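Local atomic coordinates of cell division control protein 73 (Saccharomyces cerevisiae, PDB entry 3V46), a protein that takes part in transcription initiation and elongation as a subunit of the PAF1 complex, with a Ras-like C-terminal domain that promotes the complex's association with chromatin. Residues 56-61 against 65-70; 69-74 against 85-90. One frame throughout, in Å; residues are numbered along the deposited sequence.

Interaction 1: residues 56-61 against 65-70; sequences NIEKNF and SRPIRF
Ile57 and Phe70 exchange two backbone hydrogen bonds, Ile57 N to Phe70 O at 3.2 Å and Phe70 N to Ile57 O at 2.8 Å, and the pair Lys59 and Ile68 repeats the pattern, making 56-59 and 68-70 the arms of an antiparallel beta hairpin. Between these pairs Glu58 and Arg69 form the non-hydrogen-bonded pair, and their side chains run alongside each other on the exposed face. Glu58 OE1 lies 2.7 Å from Arg69 NE in a salt bridge, reached by an extended chain whose CG is turned away from the backbone N (chi1 -178°). The bond is bent, 137° at the hydrogen, and NE meets OE1 from above the carboxylate plane; a water also links Glu58 OE2 to Arg69 NH2. OE2 rests 3.4 Å from Pro67 CB. On the other face Phe61 and Phe70 approach from opposite directions and meet rim to rim, CZ to CZ at 3.8 Å, while Lys59 CG sits over the centre of the Phe61 ring. Helix 149-166 adds Leu164, which touches both rings. A serine in place of Phe70 would probably leave the Phe61 edge without its partner, and Leu160 and Leu164 without the ring they touch. The hairpin thus divides its chemistry: a charged, watered pair on one side, and on the other an aromatic layer that seats the sheet's edge against the helix.

Interaction 2: residues 69-74 against 85-90; sequences RFIIVD and WDRVVA
Arg87 NH2 donates a hydrogen bond to the main-chain O of Asp14 and at the same time lies 3.3 Å from Ile71 CD1, a close approach of a methyl to a charged group. The setting is the sheet of the Ras-like fold, here in a domain that does not bind GTP. Strand 16-18 runs between 68-73 and 88-92, parallel to both, so the two segments compared here are next-but-one neighbours: the CA atoms of Ile71 and Val88 are 9.2 Å apart, and the backbone of Ile71 bonds to Pro15 and Ile17 instead. What remains between the segments is side chains reaching past the middle strand. Arg87 does so from the turn before its strand, where Val88 N bonds to Trp85 O at 3.3 Å. Its chain bends at chi3 (59°), which swings the guanidinium toward Asp14 and Ile71; the Arg87 side chain also touches Ile16. Ile71 CD1 approaches the guanidinium obliquely. The hydrogen bond to Asp14 is likely to steady the arginine head beside that methyl. One residue earlier, Phe70 turns to the other face of the sheet, where helix 149-166 packs; Leu164 of that helix touches both Phe70 and Val89. Val89 crosses the phenylalanine at about a right angle, and its CG2 methyl meets the ring edge at CE1, 4.2 Å away.

How the interactions relate
Strand 16-18 comes first in the chain and lies between 68-73 and 88-92 in the sheet. Strand 54-59 follows, and interaction 1 closes the hairpin loop, residues 60-67, that turns it back into strand 68-73. After residue 74 the ten residues 75-84, without helix or strand, lead to 85-90, which interaction 2 brings to the far side of 16-18. The two closures follow one another, overlapping at Arg69 and Phe70. Interaction 1 fastens the outermost strand to its neighbour; interaction 2 spans from that neighbour across 16-18 toward the sheet's interior. Ile57 CD1 and Ile72 CD1, 3.5 Å apart, join the two contacts directly, and helix 149-166 packs against both.

Interaction 1: residues 56-61 against 65-70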
# COMPACT_ATOMS: atom_id res chain seq x y z
N ASN A 56 11.56 -4.61 -0.84
CA ASN A 56 12.05 -3.28 -1.05
C ASN A 56 11.79 -2.86 -2.49
O ASN A 56 11.93 -3.67 -3.40
CB ASN A 56 13.55 -3.23 -0.78
CG ASN A 56 13.89 -3.64 0.63
OD1 ASN A 56 13.81 -2.84 1.56
ND2 ASN A 56 14.25 -4.90 0.80
N ILE A 57 11.41 -1.61 -2.67
CA ILE A 57 11.22 -1.04 -4.00
C ILE A 57 11.82 0.36 -4.01
O ILE A 57 11.52 1.18 -3.14
CB ILE A 57 9.72 -0.95 -4.37
CG1 ILE A 57 9.12 -2.34 -4.56
CG2 ILE A 57 9.53 -0.15 -5.65
CD1 ILE A 57 7.64 -2.32 -4.98
N GLU A 58 12.67 0.64 -5.00
CA GLU A 58 13.20 1.97 -5.18
C GLU A 58 12.44 2.63 -6.32
O GLU A 58 12.17 2.00 -7.35
CB GLU A 58 14.70 1.91 -5.49
CG GLU A 58 15.34 3.27 -5.64
CD GLU A 58 16.86 3.25 -5.47
OE1 GLU A 58 17.39 2.50 -4.62
OE2 GLU A 58 17.52 3.99 -6.19
N LYS A 59 12.07 3.89 -6.12
CA LYS A 59 11.33 4.65 -7.11
C LYS A 59 12.00 5.99 -7.38
O LYS A 59 12.32 6.74 -6.45
CB LYS A 59 9.90 4.90 -6.63
CG LYS A 59 9.04 5.74 -7.57
CD LYS A 59 8.74 4.99 -8.85
CE LYS A 59 7.77 5.76 -9.74
NZ LYS A 59 7.57 5.09 -11.04
N ASN A 60 12.19 6.29 -8.65
CA ASN A 60 12.63 7.62 -9.06
C ASN A 60 11.38 8.41 -9.46
O ASN A 60 10.77 8.15 -10.50
CB ASN A 60 13.62 7.51 -10.22
CG ASN A 60 14.29 8.83 -10.53
OD1 ASN A 60 13.97 9.49 -11.52
ND2 ASN A 60 15.23 9.24 -9.68
N PHE A 61 10.99 9.35 -8.61
CA PHE A 61 9.83 10.20 -8.87
C PHE A 61 10.24 11.43 -9.66
O PHE A 61 11.32 11.99 -9.46
CB PHE A 61 9.23 10.68 -7.55
CG PHE A 61 8.54 9.61 -6.75
CD1 PHE A 61 7.27 9.19 -7.09
CD2 PHE A 61 9.16 9.05 -5.64
CE1 PHE A 61 6.62 8.22 -6.33
CE2 PHE A 61 8.51 8.08 -4.88
CZ PHE A 61 7.24 7.67 -5.24
N SER A 65 13.77 14.93 -6.00
CA SER A 65 15.09 14.84 -6.61
C SER A 65 15.75 13.47 -6.40
O SER A 65 16.13 12.81 -7.37
CB SER A 65 16.00 15.96 -6.11
OG SER A 65 17.20 16.00 -6.86
N ARG A 66 15.88 13.04 -5.15
CA ARG A 66 16.58 11.80 -4.83
C ARG A 66 15.67 10.59 -5.02
O ARG A 66 14.46 10.68 -4.82
CB ARG A 66 17.07 11.85 -3.39
CG ARG A 66 15.96 11.82 -2.34
CD ARG A 66 16.51 12.07 -0.93
NE ARG A 66 15.53 11.78 0.12
CZ ARG A 66 14.47 12.55 0.39
NH1 ARG A 66 14.25 13.65 -0.32
NH2 ARG A 66 13.64 12.21 1.36
N PRO A 67 16.25 9.43 -5.40
CA PRO A 67 15.39 8.24 -5.43
C PRO A 67 14.89 7.90 -4.02
O PRO A 67 15.58 8.15 -3.04
CB PRO A 67 16.31 7.12 -5.94
CG PRO A 67 17.57 7.80 -6.40
CD PRO A 67 17.65 9.13 -5.72
N ILE A 68 13.70 7.33 -3.93
CA ILE A 68 13.11 6.96 -2.65
C ILE A 68 13.06 5.44 -2.57
O ILE A 68 12.66 4.78 -3.52
CB ILE A 68 11.68 7.53 -2.50
CG1 ILE A 68 11.69 9.06 -2.56
CG2 ILE A 68 11.05 7.05 -1.19
CD1 ILE A 68 12.57 9.74 -1.52
N ARG A 69 13.52 4.90 -1.45
CA ARG A 69 13.50 3.47 -1.22
C ARG A 69 12.43 3.17 -0.20
O ARG A 69 12.48 3.66 0.92
CB ARG A 69 14.85 2.97 -0.71
CG ARG A 69 16.00 3.12 -1.71
CD ARG A 69 17.29 2.53 -1.16
NE ARG A 69 18.40 2.72 -2.08
CZ ARG A 69 19.66 2.42 -1.81
NH1 ARG A 69 19.99 1.92 -0.62
NH2 ARG A 69 20.61 2.64 -2.71
N PHE A 70 11.45 2.38 -0.62
CA PHE A 70 10.37 1.95 0.25
C PHE A 70 10.64 0.61 0.90
O PHE A 70 11.13 -0.31 0.27
CB PHE A 70 9.06 1.85 -0.54
CG PHE A 70 8.58 3.15 -1.09
CD1 PHE A 70 7.79 4.00 -0.32
CD2 PHE A 70 8.93 3.54 -2.37
CE1 PHE A 70 7.36 5.21 -0.83
CE2 PHE A 70 8.49 4.75 -2.88
CZ PHE A 70 7.71 5.58 -2.11
O HOH W 1 14.10 -0.35 0.35
O HOH W 2 19.56 4.94 -4.35
O HOH W 3 17.86 11.05 -8.97
O HOH W 4 12.61 10.53 -6.63

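Interaction 2: residues 69-74 against 85-90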
# COMPACT_ATOMS: atom_id res chain seq x y z
N ARG A 69 13.52 4.90 -1.45
CA ARG A 69 13.50 3.47 -1.22
C ARG A 69 12.43 3.17 -0.20
O ARG A 69 12.48 3.66 0.92
CB ARG A 69 14.85 2.97 -0.71
CG ARG A 69 16.00 3.12 -1.71
CD ARG A 69 17.29 2.53 -1.16
NE ARG A 69 18.40 2.72 -2.08
CZ ARG A 69 19.66 2.42 -1.81
NH1 ARG A 69 19.99 1.92 -0.62
NH2 ARG A 69 20.61 2.64 -2.71
N PHE A 70 11.45 2.38 -0.62
CA PHE A 70 10.37 1.95 0.25
C PHE A 70 10.64 0.61 0.90
O PHE A 70 11.13 -0.31 0.27
CB PHE A 70 9.06 1.85 -0.54
CG PHE A 70 8.58 3.15 -1.09
CD1 PHE A 70 7.79 4.00 -0.32
CD2 PHE A 70 8.93 3.54 -2.37
CE1 PHE A 70 7.36 5.21 -0.83
CE2 PHE A 70 8.49 4.75 -2.88
CZ PHE A 70 7.71 5.58 -2.11
N ILE A 71 10.28 0.53 2.17
CA ILE A 71 10.20 -0.73 2.88
C ILE A 71 8.73 -1.12 2.89
O ILE A 71 7.90 -0.38 3.39
CB ILE A 71 10.71 -0.56 4.31
CG1 ILE A 71 12.18 -0.12 4.29
CG2 ILE A 71 10.54 -1.84 5.10
CD1 ILE A 71 12.67 0.39 5.62
N ILE A 72 8.41 -2.28 2.33
CA ILE A 72 7.03 -2.72 2.18
C ILE A 72 6.87 -4.00 2.98
O ILE A 72 7.54 -4.99 2.70
CB ILE A 72 6.68 -2.96 0.71
CG1 ILE A 72 7.00 -1.70 -0.11
CG2 ILE A 72 5.21 -3.36 0.56
CD1 ILE A 72 6.75 -1.81 -1.59
N VAL A 73 6.04 -3.96 4.00
CA VAL A 73 5.97 -5.06 4.95
C VAL A 73 4.56 -5.51 5.18
O VAL A 73 3.63 -4.70 5.17
CB VAL A 73 6.62 -4.70 6.30
CG1 VAL A 73 8.12 -4.67 6.18
CG2 VAL A 73 6.10 -3.36 6.84
N ASP A 74 4.39 -6.81 5.45
CA ASP A 74 3.07 -7.39 5.70
C ASP A 74 2.78 -7.59 7.18
O ASP A 74 1.81 -8.24 7.55
CB ASP A 74 2.88 -8.71 4.94
CG ASP A 74 3.69 -9.88 5.50
OD1 ASP A 74 4.40 -9.72 6.50
OD2 ASP A 74 3.60 -10.99 4.93
N TRP A 85 6.62 4.39 13.30
CA TRP A 85 5.26 4.68 12.85
C TRP A 85 5.16 6.00 12.09
O TRP A 85 4.31 6.15 11.23
CB TRP A 85 4.29 4.66 14.03
CG TRP A 85 3.98 3.27 14.41
CD1 TRP A 85 4.46 2.57 15.48
CD2 TRP A 85 3.14 2.37 13.68
NE1 TRP A 85 3.96 1.29 15.46
CE2 TRP A 85 3.15 1.15 14.37
CE3 TRP A 85 2.38 2.49 12.52
CZ2 TRP A 85 2.43 0.04 13.92
CZ3 TRP A 85 1.67 1.39 12.08
CH2 TRP A 85 1.69 0.19 12.79
N ASP A 86 6.04 6.95 12.40
CA ASP A 86 6.04 8.23 11.70
C ASP A 86 6.48 8.08 10.25
O ASP A 86 6.27 8.98 9.44
CB ASP A 86 6.96 9.24 12.38
CG ASP A 86 6.51 9.61 13.77
OD1 ASP A 86 5.28 9.64 14.01
OD2 ASP A 86 7.38 9.88 14.63
N ARG A 87 7.10 6.94 9.95
CA ARG A 87 7.65 6.66 8.62
C ARG A 87 6.63 6.00 7.70
O ARG A 87 6.88 5.83 6.51
CB ARG A 87 8.87 5.74 8.73
CG ARG A 87 10.08 6.41 9.39
CD ARG A 87 11.15 5.39 9.77
NE ARG A 87 11.63 4.62 8.63
CZ ARG A 87 12.45 3.58 8.73
NH1 ARG A 87 12.89 3.19 9.92
NH2 ARG A 87 12.84 2.94 7.64
N VAL A 88 5.48 5.60 8.24
CA VAL A 88 4.47 4.92 7.44
C VAL A 88 3.75 5.95 6.57
O VAL A 88 3.14 6.89 7.08
CB VAL A 88 3.47 4.16 8.34
CG1 VAL A 88 2.31 3.59 7.52
CG2 VAL A 88 4.17 3.04 9.08
N VAL A 89 3.86 5.78 5.26
CA VAL A 89 3.33 6.75 4.29
C VAL A 89 2.12 6.23 3.53
O VAL A 89 1.38 7.01 2.93
CB VAL A 89 4.41 7.22 3.29
CG1 VAL A 89 5.55 7.93 4.01
CG2 VAL A 89 4.94 6.06 2.47
N ALA A 90 1.91 4.92 3.53
CA ALA A 90 0.75 4.33 2.88
C ALA A 90 0.40 3.02 3.54
O ALA A 90 1.28 2.28 3.98
CB ALA A 90 1.00 4.13 1.39